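Local structure of nucleotide-binding protein, universal stress protein UspA family (Lactobacillus plantarum, 3S3T) at residues 38-43 with 61-66; 10-15 with 72-77; 87-92 with 100-105; 23-28 with 111-116. The protein binds ATP and, as a universal stress protein family member, probably takes part in the cellular response to stress. All blocks are in the same frame, centred on the assembly; numbering follows the deposited sequence.

How the contacts relate
All four contacts pack helices against one parallel sheet. Contacts 1, 2 and 4 are buried and also touch ATP, whereas contact 3 is only partly buried, at the outermost strand 87-93. Contacts 1 and 2 share helix 53-78, which reaches neighbouring strands 35-43 and 7-11 with one long polar side chain each, Glu63 and Arg74, helped by ordered waters. Contact 4 is purely apolar between helix 16-32 and strand 111-115. In contact 3, helix 95-105 sends one tyrosine to a charged pair on the strand. Contacts 1 and 4 lie on opposite sides of the chain's centre, yet their strands serve the same nucleotide, one at the adenine and the other at the ribose.

Contact 1: residues 38-43 with 61-66; sequences ALYVVD and DAEAAH. With ATP (adenosine-5'-triphosphate), chain I.
Glu63 and Tyr40 meet where helix 53-78 covers strand 35-43 in the three-layer α/β/α fold of the universal stress proteins, built on a parallel sheet; helix and strand run nearly antiparallel at 167°. Glu63 leaves the helix with CG anti to its backbone N (chi1 174°), an extended chain that brings the carboxylate to the sheet. Its CG lies 3.5 Å from Tyr40 OH. The carboxylate then stands almost perpendicular to the tyrosine ring, and OE2 arrives at the ring edge, in its plane. There Tyr40 OH donates a 2.7 Å bond to the anti lone pair of Glu63 OE2. The other oxygen, OE1, rests 3.8 Å from Val42 CG1 and takes a water shared with Asp43 O, while the second valine branch, CG2, meets Ala64 CB; a methyl suits this spot because the helix comes close to the strand. Tyrosine fills the interior with its ring and still offers a hydroxyl to the buried acid. Replacing Glu63 with an alanine would probably leave the Tyr40 hydroxyl and the waters at both carboxylate oxygens without their acceptors and open a gap beside Val42. On the strand itself, Val41 pairs with the adenine, its N donating to ATP N1 and its O accepting from N6. That same carbonyl takes a bond from a water 2.7 Å from Val41 O, which also donates to Glu63 OE2 and accepts from Asp43 N.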
# COMPACT_ATOMS: atom_id res chain seq x y z
N ALA A 38 16.14 -21.10 -1.67
CA ALA A 38 14.95 -20.84 -2.53
C ALA A 38 13.72 -21.50 -1.93
O ALA A 38 13.75 -22.67 -1.51
CB ALA A 38 15.18 -21.32 -3.94
N LEU A 39 12.64 -20.72 -1.83
CA LEU A 39 11.41 -21.17 -1.18
C LEU A 39 10.23 -20.99 -2.13
O LEU A 39 9.95 -19.88 -2.53
CB LEU A 39 11.15 -20.36 0.09
CG LEU A 39 9.77 -20.47 0.77
CD1 LEU A 39 9.46 -21.94 1.32
CD2 LEU A 39 9.70 -19.48 1.88
N TYR A 40 9.57 -22.08 -2.50
CA TYR A 40 8.28 -22.01 -3.21
C TYR A 40 7.14 -22.33 -2.27
O TYR A 40 7.13 -23.40 -1.63
CB TYR A 40 8.28 -23.02 -4.37
CG TYR A 40 7.07 -22.94 -5.29
CD1 TYR A 40 5.82 -23.44 -4.90
CD2 TYR A 40 7.18 -22.40 -6.58
CE1 TYR A 40 4.72 -23.34 -5.74
CE2 TYR A 40 6.07 -22.35 -7.45
CZ TYR A 40 4.88 -22.79 -7.04
OH TYR A 40 3.84 -22.70 -7.92
N VAL A 41 6.16 -21.44 -2.17
CA VAL A 41 4.99 -21.72 -1.35
C VAL A 41 3.79 -22.15 -2.18
O VAL A 41 3.30 -21.40 -3.03
CB VAL A 41 4.61 -20.54 -0.45
CG1 VAL A 41 3.52 -20.99 0.59
CG2 VAL A 41 5.83 -20.02 0.30
N VAL A 42 3.29 -23.36 -1.90
CA VAL A 42 2.07 -23.88 -2.53
C VAL A 42 0.87 -23.28 -1.79
O VAL A 42 0.60 -23.60 -0.61
CB VAL A 42 2.00 -25.42 -2.47
CG1 VAL A 42 0.74 -25.93 -3.10
CG2 VAL A 42 3.22 -26.09 -3.08
N ASP A 43 0.10 -22.44 -2.47
CA ASP A 43 -1.01 -21.76 -1.80
C ASP A 43 -2.13 -22.77 -1.58
O ASP A 43 -2.75 -23.23 -2.53
CB ASP A 43 -1.53 -20.60 -2.66
CG ASP A 43 -2.54 -19.74 -1.93
OD1 ASP A 43 -3.22 -20.19 -0.99
OD2 ASP A 43 -2.64 -18.58 -2.31
N ASP A 61 -0.50 -31.25 -5.02
CA ASP A 61 0.62 -32.14 -5.27
C ASP A 61 1.22 -31.98 -6.65
O ASP A 61 2.43 -32.13 -6.80
CB ASP A 61 0.22 -33.58 -5.02
CG ASP A 61 -0.08 -33.85 -3.55
OD1 ASP A 61 0.21 -32.97 -2.69
OD2 ASP A 61 -0.65 -34.91 -3.26
N ALA A 62 0.40 -31.69 -7.67
CA ALA A 62 0.95 -31.49 -9.02
C ALA A 62 1.72 -30.18 -9.04
O ALA A 62 2.81 -30.09 -9.60
CB ALA A 62 -0.16 -31.47 -10.11
N GLU A 63 1.18 -29.15 -8.42
CA GLU A 63 1.90 -27.86 -8.39
C GLU A 63 3.25 -28.03 -7.69
O GLU A 63 4.29 -27.54 -8.17
CB GLU A 63 1.06 -26.79 -7.69
CG GLU A 63 1.82 -25.48 -7.50
CD GLU A 63 0.93 -24.36 -6.91
OE1 GLU A 63 -0.23 -24.64 -6.52
OE2 GLU A 63 1.42 -23.23 -6.82
N ALA A 64 3.21 -28.69 -6.54
CA ALA A 64 4.40 -29.03 -5.74
C ALA A 64 5.44 -29.81 -6.56
O ALA A 64 6.62 -29.54 -6.49
CB ALA A 64 3.99 -29.85 -4.48
N ALA A 65 4.98 -30.78 -7.36
CA ALA A 65 5.90 -31.57 -8.15
C ALA A 65 6.58 -30.73 -9.22
O ALA A 65 7.76 -30.86 -9.45
CB ALA A 65 5.18 -32.83 -8.75
N HIS A 66 5.82 -29.83 -9.85
CA HIS A 66 6.38 -28.88 -10.81
C HIS A 66 7.42 -27.97 -10.17
O HIS A 66 8.48 -27.77 -10.72
CB HIS A 66 5.27 -28.02 -11.41
CG HIS A 66 5.77 -26.96 -12.34
ND1 HIS A 66 6.24 -27.24 -13.61
CD2 HIS A 66 5.90 -25.62 -12.19
CE1 HIS A 66 6.63 -26.12 -14.20
NE2 HIS A 66 6.43 -25.12 -13.36
PG ATP I . -0.67 -10.38 -6.97
O1G ATP I . -0.52 -11.75 -6.37
O2G ATP I . -1.86 -10.28 -7.88
O3G ATP I . -0.68 -9.21 -5.99
PB ATP I . 1.62 -11.05 -8.69
O1B ATP I . 1.91 -10.49 -10.05
O2B ATP I . 1.23 -12.48 -8.58
O3B ATP I . 0.53 -10.09 -8.01
PA ATP I . 3.38 -11.32 -6.40
O1A ATP I . 2.55 -12.47 -5.94
O2A ATP I . 3.52 -10.22 -5.42
O3A ATP I . 2.92 -10.71 -7.79
O5' ATP I . 4.86 -11.95 -6.73
C5' ATP I . 6.02 -11.14 -6.56
C4' ATP I . 7.20 -12.00 -6.10
O4' ATP I . 6.77 -12.60 -4.89
C3' ATP I . 7.53 -13.15 -7.03
O3' ATP I . 8.38 -12.78 -8.10
C2' ATP I . 8.13 -14.11 -6.02
O2' ATP I . 9.46 -13.67 -5.78
C1' ATP I . 7.29 -13.91 -4.77
N9 ATP I . 6.21 -14.90 -4.68
C8 ATP I . 4.93 -14.77 -5.14
N7 ATP I . 4.22 -15.90 -4.90
C5 ATP I . 5.06 -16.74 -4.29
C6 ATP I . 4.96 -18.11 -3.80
N6 ATP I . 3.78 -18.75 -3.92
N1 ATP I . 6.07 -18.68 -3.21
C2 ATP I . 7.22 -17.98 -3.12
N3 ATP I . 7.40 -16.74 -3.59
C4 ATP I . 6.36 -16.10 -4.16
O HOH W 1 1.30 -21.37 -4.90
O HOH W 2 -2.22 -23.02 -5.36

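Contact 2: residues 10-15 with 72-77; sequences VPVDSS and RQRQQF. With ATP (adenosine-5'-triphosphate), chain I.
Asp13, whose backbone carbonyl faces Arg74 across a water, has its OD1 gripped twice: Ser15 OG donates to the syn lone pair of Asp13 OD1, while Ser15 N approaches from above the carboxylate plane at 2.8 Å from Asp13 OD1. This is an Asx turn, and Asp13 CG stands between the backbone N and the carbonyl carbon (chi1 58°). The water donates to the carbonyl at 2.8 Å from Asp13 O and accepts from Arg74 NH2, lying in the guanidinium plane at its edge. Arg74 reaches this point from helix 53-78 with its chain extended from CG to NE, and Val12 comes from the opposite direction. The valine methyl CG2 sits over one face of the guanidinium, offset toward the rim, 3.8 Å from Arg74 NH1. A branched apolar residue suits this face, leaving the polar edge to the water and to Gln19, which accepts from NE. On the nucleotide side, ATP O2' donates to Pro11 O at 2.7 Å, and Asp13 CB packs on the adenine near N7. An alanine in place of Asp13 would probably deprive both Ser15 donors of their acceptor and let the turn beside the adenine shift. Ser15 N-caps helix 16-32, linking strand 7-11 to that helix, whose Phe22 makes a cation-pi contact with Arg74, while Arg74 extends from helix 53-78, which covers strands 35-43 and 87-93, to reach it.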
# COMPACT_ATOMS: atom_id res chain seq x y z
N VAL A 10 15.29 -16.42 -1.13
CA VAL A 10 14.68 -16.01 -2.37
C VAL A 10 13.37 -16.80 -2.56
O VAL A 10 13.37 -17.92 -3.02
CB VAL A 10 15.62 -16.08 -3.59
CG1 VAL A 10 16.23 -17.47 -3.82
CG2 VAL A 10 14.86 -15.57 -4.82
N PRO A 11 12.24 -16.19 -2.16
CA PRO A 11 10.97 -16.84 -2.43
C PRO A 11 10.69 -16.79 -3.94
O PRO A 11 10.80 -15.72 -4.55
CB PRO A 11 9.97 -16.02 -1.60
CG PRO A 11 10.78 -15.29 -0.60
CD PRO A 11 12.06 -14.99 -1.35
N VAL A 12 10.34 -17.93 -4.53
CA VAL A 12 9.92 -17.94 -5.92
C VAL A 12 8.53 -18.54 -6.13
O VAL A 12 8.16 -19.52 -5.49
CB VAL A 12 10.92 -18.78 -6.77
CG1 VAL A 12 12.25 -18.08 -6.89
CG2 VAL A 12 11.08 -20.16 -6.16
N ASP A 13 7.78 -17.96 -7.07
CA ASP A 13 6.62 -18.65 -7.67
C ASP A 13 7.10 -19.19 -9.00
O ASP A 13 8.32 -19.37 -9.19
CB ASP A 13 5.39 -17.73 -7.79
CG ASP A 13 5.65 -16.51 -8.62
OD1 ASP A 13 6.62 -16.52 -9.38
OD2 ASP A 13 4.88 -15.56 -8.53
N SER A 14 6.17 -19.44 -9.93
CA SER A 14 6.53 -20.08 -11.16
C SER A 14 6.72 -19.07 -12.26
O SER A 14 6.82 -19.45 -13.42
CB SER A 14 5.48 -21.14 -11.55
OG SER A 14 4.22 -20.51 -11.76
N SER A 15 6.77 -17.78 -11.92
CA SER A 15 6.87 -16.74 -12.94
C SER A 15 8.29 -16.51 -13.42
O SER A 15 9.27 -16.81 -12.71
CB SER A 15 6.30 -15.44 -12.39
OG SER A 15 7.13 -14.98 -11.33
N ARG A 72 15.18 -28.58 -8.70
CA ARG A 72 16.21 -29.43 -9.29
C ARG A 72 17.06 -28.67 -10.30
O ARG A 72 18.28 -28.65 -10.17
CB ARG A 72 15.58 -30.64 -9.97
CG ARG A 72 15.25 -31.77 -9.00
CD ARG A 72 15.04 -33.11 -9.74
NE ARG A 72 14.46 -34.15 -8.87
CZ ARG A 72 13.18 -34.21 -8.46
NH1 ARG A 72 12.30 -33.28 -8.82
NH2 ARG A 72 12.78 -35.21 -7.68
N GLN A 73 16.42 -28.01 -11.26
CA GLN A 73 17.13 -27.19 -12.24
C GLN A 73 17.94 -26.09 -11.58
O GLN A 73 19.06 -25.79 -11.99
CB GLN A 73 16.18 -26.54 -13.25
CG GLN A 73 15.47 -27.49 -14.18
CD GLN A 73 14.66 -26.75 -15.26
OE1 GLN A 73 13.65 -26.11 -14.97
NE2 GLN A 73 15.10 -26.86 -16.50
N ARG A 74 17.38 -25.47 -10.54
CA ARG A 74 18.11 -24.41 -9.87
C ARG A 74 19.40 -24.93 -9.18
O ARG A 74 20.42 -24.27 -9.24
CB ARG A 74 17.21 -23.63 -8.91
CG ARG A 74 16.19 -22.75 -9.63
CD ARG A 74 15.32 -22.01 -8.68
NE ARG A 74 14.25 -21.27 -9.37
CZ ARG A 74 12.97 -21.57 -9.34
NH1 ARG A 74 12.51 -22.61 -8.62
NH2 ARG A 74 12.13 -20.84 -10.01
N GLN A 75 19.33 -26.09 -8.53
CA GLN A 75 20.49 -26.72 -7.87
C GLN A 75 21.59 -26.98 -8.88
O GLN A 75 22.77 -26.85 -8.56
CB GLN A 75 20.15 -28.06 -7.25
CG GLN A 75 19.31 -27.99 -6.01
CD GLN A 75 20.14 -27.83 -4.75
OE1 GLN A 75 21.37 -27.66 -4.80
NE2 GLN A 75 19.46 -27.88 -3.60
N GLN A 76 21.18 -27.38 -10.09
CA GLN A 76 22.14 -27.63 -11.17
C GLN A 76 22.82 -26.32 -11.58
O GLN A 76 24.05 -26.29 -11.75
CB GLN A 76 21.47 -28.35 -12.36
CG GLN A 76 21.00 -29.76 -11.98
CD GLN A 76 20.32 -30.52 -13.11
OE1 GLN A 76 20.14 -30.02 -14.22
NE2 GLN A 76 19.93 -31.76 -12.81
N PHE A 77 22.06 -25.23 -11.69
CA PHE A 77 22.62 -23.95 -12.10
C PHE A 77 23.59 -23.39 -11.07
O PHE A 77 24.68 -22.93 -11.43
CB PHE A 77 21.50 -22.93 -12.38
CG PHE A 77 21.99 -21.51 -12.51
CD1 PHE A 77 21.92 -20.65 -11.45
CD2 PHE A 77 22.55 -21.07 -13.71
CE1 PHE A 77 22.38 -19.33 -11.57
CE2 PHE A 77 23.04 -19.77 -13.84
CZ PHE A 77 22.97 -18.90 -12.78
PG ATP I . -0.67 -10.38 -6.97
O1G ATP I . -0.52 -11.75 -6.37
O2G ATP I . -1.86 -10.28 -7.88
O3G ATP I . -0.68 -9.21 -5.99
PB ATP I . 1.62 -11.05 -8.69
O1B ATP I . 1.91 -10.49 -10.05
O2B ATP I . 1.23 -12.48 -8.58
O3B ATP I . 0.53 -10.09 -8.01
PA ATP I . 3.38 -11.32 -6.40
O1A ATP I . 2.55 -12.47 -5.94
O2A ATP I . 3.52 -10.22 -5.42
O3A ATP I . 2.92 -10.71 -7.79
O5' ATP I . 4.86 -11.95 -6.73
C5' ATP I . 6.02 -11.14 -6.56
C4' ATP I . 7.20 -12.00 -6.10
O4' ATP I . 6.77 -12.60 -4.89
C3' ATP I . 7.53 -13.15 -7.03
O3' ATP I . 8.38 -12.78 -8.10
C2' ATP I . 8.13 -14.11 -6.02
O2' ATP I . 9.46 -13.67 -5.78
C1' ATP I . 7.29 -13.91 -4.77
N9 ATP I . 6.21 -14.90 -4.68
C8 ATP I . 4.93 -14.77 -5.14
N7 ATP I . 4.22 -15.90 -4.90
C5 ATP I . 5.06 -16.74 -4.29
C6 ATP I . 4.96 -18.11 -3.80
N6 ATP I . 3.78 -18.75 -3.92
N1 ATP I . 6.07 -18.68 -3.21
C2 ATP I . 7.22 -17.98 -3.12
N3 ATP I . 7.40 -16.74 -3.59
C4 ATP I . 6.36 -16.10 -4.16
O HOH W 3 9.49 -21.90 -9.31

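Contact 3: residues 87-92 with 100-105; sequences KTEISY and EDYAKQ
Tyr102 reaches from helix 95-105 to strand 87-93, and its hydroxyl ends beside the charged pair Lys87 and Glu89. The two halves of this contact differ sharply. The tight part is the tyrosine itself, a buried ring that leaves the helix with CG anti to the backbone N (chi1 -166°), which points it toward the strand. It stacks with His106 and packs on Thr37 and Ile109, so an aromatic residue suits the place: it fills the interior while its polar tip reaches the outer edge. The looser part is that tip. Glu89 bends at its second torsion, chi2 108°, to bring OE1 to the ring edge, near its plane, at a long 3.3 Å between Glu89 OE1 and Tyr102 OH. The carboxylate is turned 65° from the ring, and Glu89 CD lies 4.1 Å from Tyr102 CE1. Lys87, the more exposed of the two, runs out extended and places NZ 3.5 Å from Tyr102 OH. It also forms a long salt bridge with its strand neighbour, 3.6 Å between Lys87 NZ and Glu89 OE1. Long charged chains suit this border, since their aliphatic stems can rise from the sheet toward the tyrosine tip while their ends stay near solvent. The positive end probably steadies the carboxylate without binding it closely. Strand 87-93 is the outermost strand on this side of the sheet, paired with strand 35-43; helix 95-105 covers one face of that pair and helix 53-78 the other, where Thr88 and Ile90 point.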
# COMPACT_ATOMS: atom_id res chain seq x y z
N LYS A 87 19.93 -24.44 -0.57
CA LYS A 87 18.86 -25.20 0.04
C LYS A 87 17.57 -24.84 -0.74
O LYS A 87 17.37 -23.68 -1.09
CB LYS A 87 18.73 -24.81 1.52
CG LYS A 87 17.63 -25.54 2.30
CD LYS A 87 17.31 -24.86 3.63
CE LYS A 87 16.84 -25.88 4.67
NZ LYS A 87 16.19 -25.25 5.85
N THR A 88 16.75 -25.83 -1.02
CA THR A 88 15.46 -25.62 -1.66
C THR A 88 14.35 -26.10 -0.73
O THR A 88 14.49 -27.14 -0.04
CB THR A 88 15.39 -26.35 -2.99
OG1 THR A 88 15.52 -27.77 -2.80
CG2 THR A 88 16.48 -25.81 -3.94
N GLU A 89 13.25 -25.37 -0.71
CA GLU A 89 12.17 -25.68 0.17
C GLU A 89 10.85 -25.44 -0.54
O GLU A 89 10.65 -24.39 -1.17
CB GLU A 89 12.24 -24.76 1.38
CG GLU A 89 11.26 -25.11 2.48
CD GLU A 89 11.90 -25.72 3.69
OE1 GLU A 89 13.06 -25.34 4.05
OE2 GLU A 89 11.21 -26.53 4.35
N ILE A 90 9.94 -26.41 -0.42
CA ILE A 90 8.59 -26.26 -0.89
C ILE A 90 7.70 -26.35 0.35
O ILE A 90 7.73 -27.35 1.10
CB ILE A 90 8.23 -27.37 -1.92
CG1 ILE A 90 9.24 -27.43 -3.07
CG2 ILE A 90 6.80 -27.20 -2.41
CD1 ILE A 90 9.45 -26.18 -3.80
N SER A 91 6.94 -25.29 0.59
CA SER A 91 6.03 -25.25 1.73
C SER A 91 4.61 -25.00 1.27
O SER A 91 4.38 -24.56 0.14
CB SER A 91 6.46 -24.14 2.71
OG SER A 91 7.70 -24.47 3.33
N TYR A 92 3.68 -25.28 2.18
CA TYR A 92 2.24 -25.16 1.95
C TYR A 92 1.67 -24.12 2.92
O TYR A 92 1.90 -24.17 4.14
CB TYR A 92 1.55 -26.52 2.10
CG TYR A 92 2.20 -27.59 1.24
CD1 TYR A 92 3.35 -28.26 1.68
CD2 TYR A 92 1.67 -27.93 0.01
CE1 TYR A 92 3.98 -29.24 0.88
CE2 TYR A 92 2.27 -28.91 -0.80
CZ TYR A 92 3.42 -29.56 -0.37
OH TYR A 92 4.01 -30.53 -1.18
N GLU A 100 7.07 -14.43 5.36
CA GLU A 100 7.31 -13.69 6.61
C GLU A 100 7.71 -14.65 7.74
O GLU A 100 8.72 -14.42 8.45
CB GLU A 100 6.03 -12.91 7.01
CG GLU A 100 6.06 -12.26 8.36
CD GLU A 100 4.74 -11.61 8.74
OE1 GLU A 100 3.70 -11.88 8.15
OE2 GLU A 100 4.75 -10.84 9.69
N ASP A 101 6.92 -15.72 7.90
CA ASP A 101 7.11 -16.63 9.01
C ASP A 101 8.46 -17.32 8.85
O ASP A 101 9.15 -17.59 9.84
CB ASP A 101 5.98 -17.67 9.07
CG ASP A 101 4.68 -17.09 9.59
OD1 ASP A 101 4.67 -15.94 10.12
OD2 ASP A 101 3.66 -17.77 9.48
N TYR A 102 8.83 -17.62 7.61
CA TYR A 102 10.05 -18.31 7.35
C TYR A 102 11.23 -17.44 7.80
O TYR A 102 12.15 -17.93 8.45
CB TYR A 102 10.18 -18.67 5.86
CG TYR A 102 11.28 -19.69 5.61
CD1 TYR A 102 11.00 -21.04 5.53
CD2 TYR A 102 12.61 -19.29 5.46
CE1 TYR A 102 11.99 -21.97 5.31
CE2 TYR A 102 13.61 -20.22 5.24
CZ TYR A 102 13.29 -21.56 5.18
OH TYR A 102 14.30 -22.48 4.97
N ALA A 103 11.19 -16.15 7.46
CA ALA A 103 12.27 -15.23 7.86
C ALA A 103 12.32 -15.06 9.38
O ALA A 103 13.41 -14.90 9.93
CB ALA A 103 12.09 -13.88 7.21
N LYS A 104 11.18 -15.10 10.05
CA LYS A 104 11.16 -15.02 11.53
C LYS A 104 11.51 -16.35 12.22
O LYS A 104 12.08 -16.40 13.33
CB LYS A 104 9.82 -14.46 12.01
CG LYS A 104 9.65 -13.03 11.49
CD LYS A 104 8.32 -12.32 11.80
CE LYS A 104 8.44 -10.86 11.31
NZ LYS A 104 7.19 -10.00 11.39
N GLN A 105 11.20 -17.44 11.54
CA GLN A 105 11.54 -18.77 12.03
C GLN A 105 13.06 -18.99 11.93
O GLN A 105 13.62 -19.71 12.71
CB GLN A 105 10.76 -19.85 11.22
CG GLN A 105 9.25 -19.92 11.57
CD GLN A 105 8.40 -20.68 10.53
OE1 GLN A 105 7.18 -20.50 10.48
NE2 GLN A 105 9.04 -21.52 9.72

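Contact 4: residues 23-28 with 111-116; sequences TEAVNI and LIVLGA. With ATP (adenosine-5'-triphosphate), chain I.
Ile28 sets CG1 anti to its carbonyl carbon (chi1 -63°) and carries the chain on extended, which takes CD1 forward to Val113, while CG2 is left to meet Leu111. Val113 answers with CG1 anti to its backbone N, which directs CG2 at the helix. The two side chains meet tip to tip, Ile28 CD1 being 4.0 Å from Val113 CG2. Leu111 crosses the isoleucine at about a right angle, with its CD2 3.9 Å from Ile28 CG2. One helical turn back, Ala25 CB rests 4.0 Å from Val113 CB, at the point where the backbones come nearest. A methyl is apt here because helix 16-32 passes close to the strand, whereas the longer Ile28 reaches both Leu111 and Val113. The segments run at 152° to each other, as in the antiparallel packing of helix on strand seen in α/β folds. Around them, Val10 and Ile8 of strand 7-11 extend the same apolar layer. Beyond the packed side chains the strand turns to the nucleotide: Gly115 N donates to ATP O2', 3.2 Å away and nearly straight at 166°. Glycine suits that spot, since a CB there would run into O3' of the ribose. The chemistry is thus divided, with aliphatic groups holding helix to sheet by van der Waals contact and burial of apolar surface, and the backbone N of Gly115 at the strand end binding the ribose.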
# COMPACT_ATOMS: atom_id res chain seq x y z
N THR A 23 17.91 -15.63 -10.06
CA THR A 23 19.20 -15.46 -10.78
C THR A 23 20.07 -14.42 -10.11
O THR A 23 21.28 -14.63 -9.96
CB THR A 23 18.98 -15.16 -12.25
OG1 THR A 23 18.30 -16.27 -12.82
CG2 THR A 23 20.34 -14.94 -13.00
N GLU A 24 19.45 -13.31 -9.67
CA GLU A 24 20.18 -12.27 -8.94
C GLU A 24 20.55 -12.69 -7.54
O GLU A 24 21.64 -12.32 -7.06
CB GLU A 24 19.40 -10.96 -8.92
CG GLU A 24 20.12 -9.79 -8.27
CD GLU A 24 21.48 -9.51 -8.87
OE1 GLU A 24 22.31 -8.93 -8.15
OE2 GLU A 24 21.73 -9.90 -10.03
N ALA A 25 19.70 -13.47 -6.88
CA ALA A 25 20.02 -14.00 -5.55
C ALA A 25 21.28 -14.86 -5.60
O ALA A 25 22.13 -14.77 -4.72
CB ALA A 25 18.82 -14.81 -4.94
N VAL A 26 21.45 -15.64 -6.65
CA VAL A 26 22.67 -16.46 -6.75
C VAL A 26 23.91 -15.59 -6.93
O VAL A 26 24.98 -15.90 -6.43
CB VAL A 26 22.60 -17.46 -7.90
CG1 VAL A 26 23.93 -18.26 -8.01
CG2 VAL A 26 21.43 -18.39 -7.69
N ASN A 27 23.76 -14.52 -7.69
CA ASN A 27 24.80 -13.52 -7.88
C ASN A 27 25.21 -12.85 -6.53
O ASN A 27 26.39 -12.69 -6.21
CB ASN A 27 24.22 -12.50 -8.85
CG ASN A 27 25.23 -11.58 -9.41
OD1 ASN A 27 26.40 -11.54 -8.99
ND2 ASN A 27 24.81 -10.81 -10.42
N ILE A 28 24.22 -12.48 -5.74
CA ILE A 28 24.47 -11.86 -4.44
C ILE A 28 25.13 -12.89 -3.52
O ILE A 28 26.10 -12.57 -2.83
CB ILE A 28 23.16 -11.36 -3.80
CG1 ILE A 28 22.50 -10.27 -4.66
CG2 ILE A 28 23.42 -10.76 -2.40
CD1 ILE A 28 21.07 -9.89 -4.21
N LEU A 111 18.67 -11.20 4.24
CA LEU A 111 18.15 -10.63 3.01
C LEU A 111 17.06 -11.50 2.45
O LEU A 111 17.20 -12.73 2.38
CB LEU A 111 19.24 -10.55 1.94
CG LEU A 111 18.93 -9.83 0.63
CD1 LEU A 111 18.49 -8.36 0.86
CD2 LEU A 111 20.19 -9.90 -0.30
N ILE A 112 16.00 -10.86 1.96
CA ILE A 112 15.01 -11.57 1.15
C ILE A 112 15.05 -10.93 -0.23
O ILE A 112 15.06 -9.68 -0.34
CB ILE A 112 13.60 -11.44 1.75
CG1 ILE A 112 13.52 -11.98 3.20
CG2 ILE A 112 12.58 -12.19 0.84
CD1 ILE A 112 12.09 -11.83 3.87
N VAL A 113 15.15 -11.77 -1.27
CA VAL A 113 15.19 -11.32 -2.65
C VAL A 113 13.85 -11.69 -3.31
O VAL A 113 13.42 -12.82 -3.26
CB VAL A 113 16.39 -11.96 -3.41
CG1 VAL A 113 16.41 -11.52 -4.86
CG2 VAL A 113 17.75 -11.62 -2.70
N LEU A 114 13.19 -10.73 -3.93
CA LEU A 114 11.84 -10.93 -4.52
C LEU A 114 11.76 -10.37 -5.91
O LEU A 114 12.36 -9.33 -6.23
CB LEU A 114 10.77 -10.18 -3.67
CG LEU A 114 10.49 -10.72 -2.26
CD1 LEU A 114 9.83 -9.64 -1.40
CD2 LEU A 114 9.67 -12.03 -2.25
N GLY A 115 10.96 -11.00 -6.77
CA GLY A 115 10.59 -10.36 -8.02
C GLY A 115 9.62 -9.25 -7.73
O GLY A 115 8.82 -9.33 -6.79
N ALA A 116 9.60 -8.22 -8.54
CA ALA A 116 8.59 -7.17 -8.35
C ALA A 116 7.14 -7.70 -8.54
O ALA A 116 6.25 -7.33 -7.77
CB ALA A 116 8.86 -6.04 -9.29
PG ATP I . -0.67 -10.38 -6.97
O1G ATP I . -0.52 -11.75 -6.37
O2G ATP I . -1.86 -10.28 -7.88
O3G ATP I . -0.68 -9.21 -5.99
PB ATP I . 1.62 -11.05 -8.69
O1B ATP I . 1.91 -10.49 -10.05
O2B ATP I . 1.23 -12.48 -8.58
O3B ATP I . 0.53 -10.09 -8.01
PA ATP I . 3.38 -11.32 -6.40
O1A ATP I . 2.55 -12.47 -5.94
O2A ATP I . 3.52 -10.22 -5.42
O3A ATP I . 2.92 -10.71 -7.79
O5' ATP I . 4.86 -11.95 -6.73
C5' ATP I . 6.02 -11.14 -6.56
C4' ATP I . 7.20 -12.00 -6.10
O4' ATP I . 6.77 -12.60 -4.89
C3' ATP I . 7.53 -13.15 -7.03
O3' ATP I . 8.38 -12.78 -8.10
C2' ATP I . 8.13 -14.11 -6.02
O2' ATP I . 9.46 -13.67 -5.78
C1' ATP I . 7.29 -13.91 -4.77
N9 ATP I . 6.21 -14.90 -4.68
C8 ATP I . 4.93 -14.77 -5.14
N7 ATP I . 4.22 -15.90 -4.90
C5 ATP I . 5.06 -16.74 -4.29
C6 ATP I . 4.96 -18.11 -3.80
N6 ATP I . 3.78 -18.75 -3.92
N1 ATP I . 6.07 -18.68 -3.21
C2 ATP I . 7.22 -17.98 -3.12
N3 ATP I . 7.40 -16.74 -3.59
C4 ATP I . 6.36 -16.10 -4.16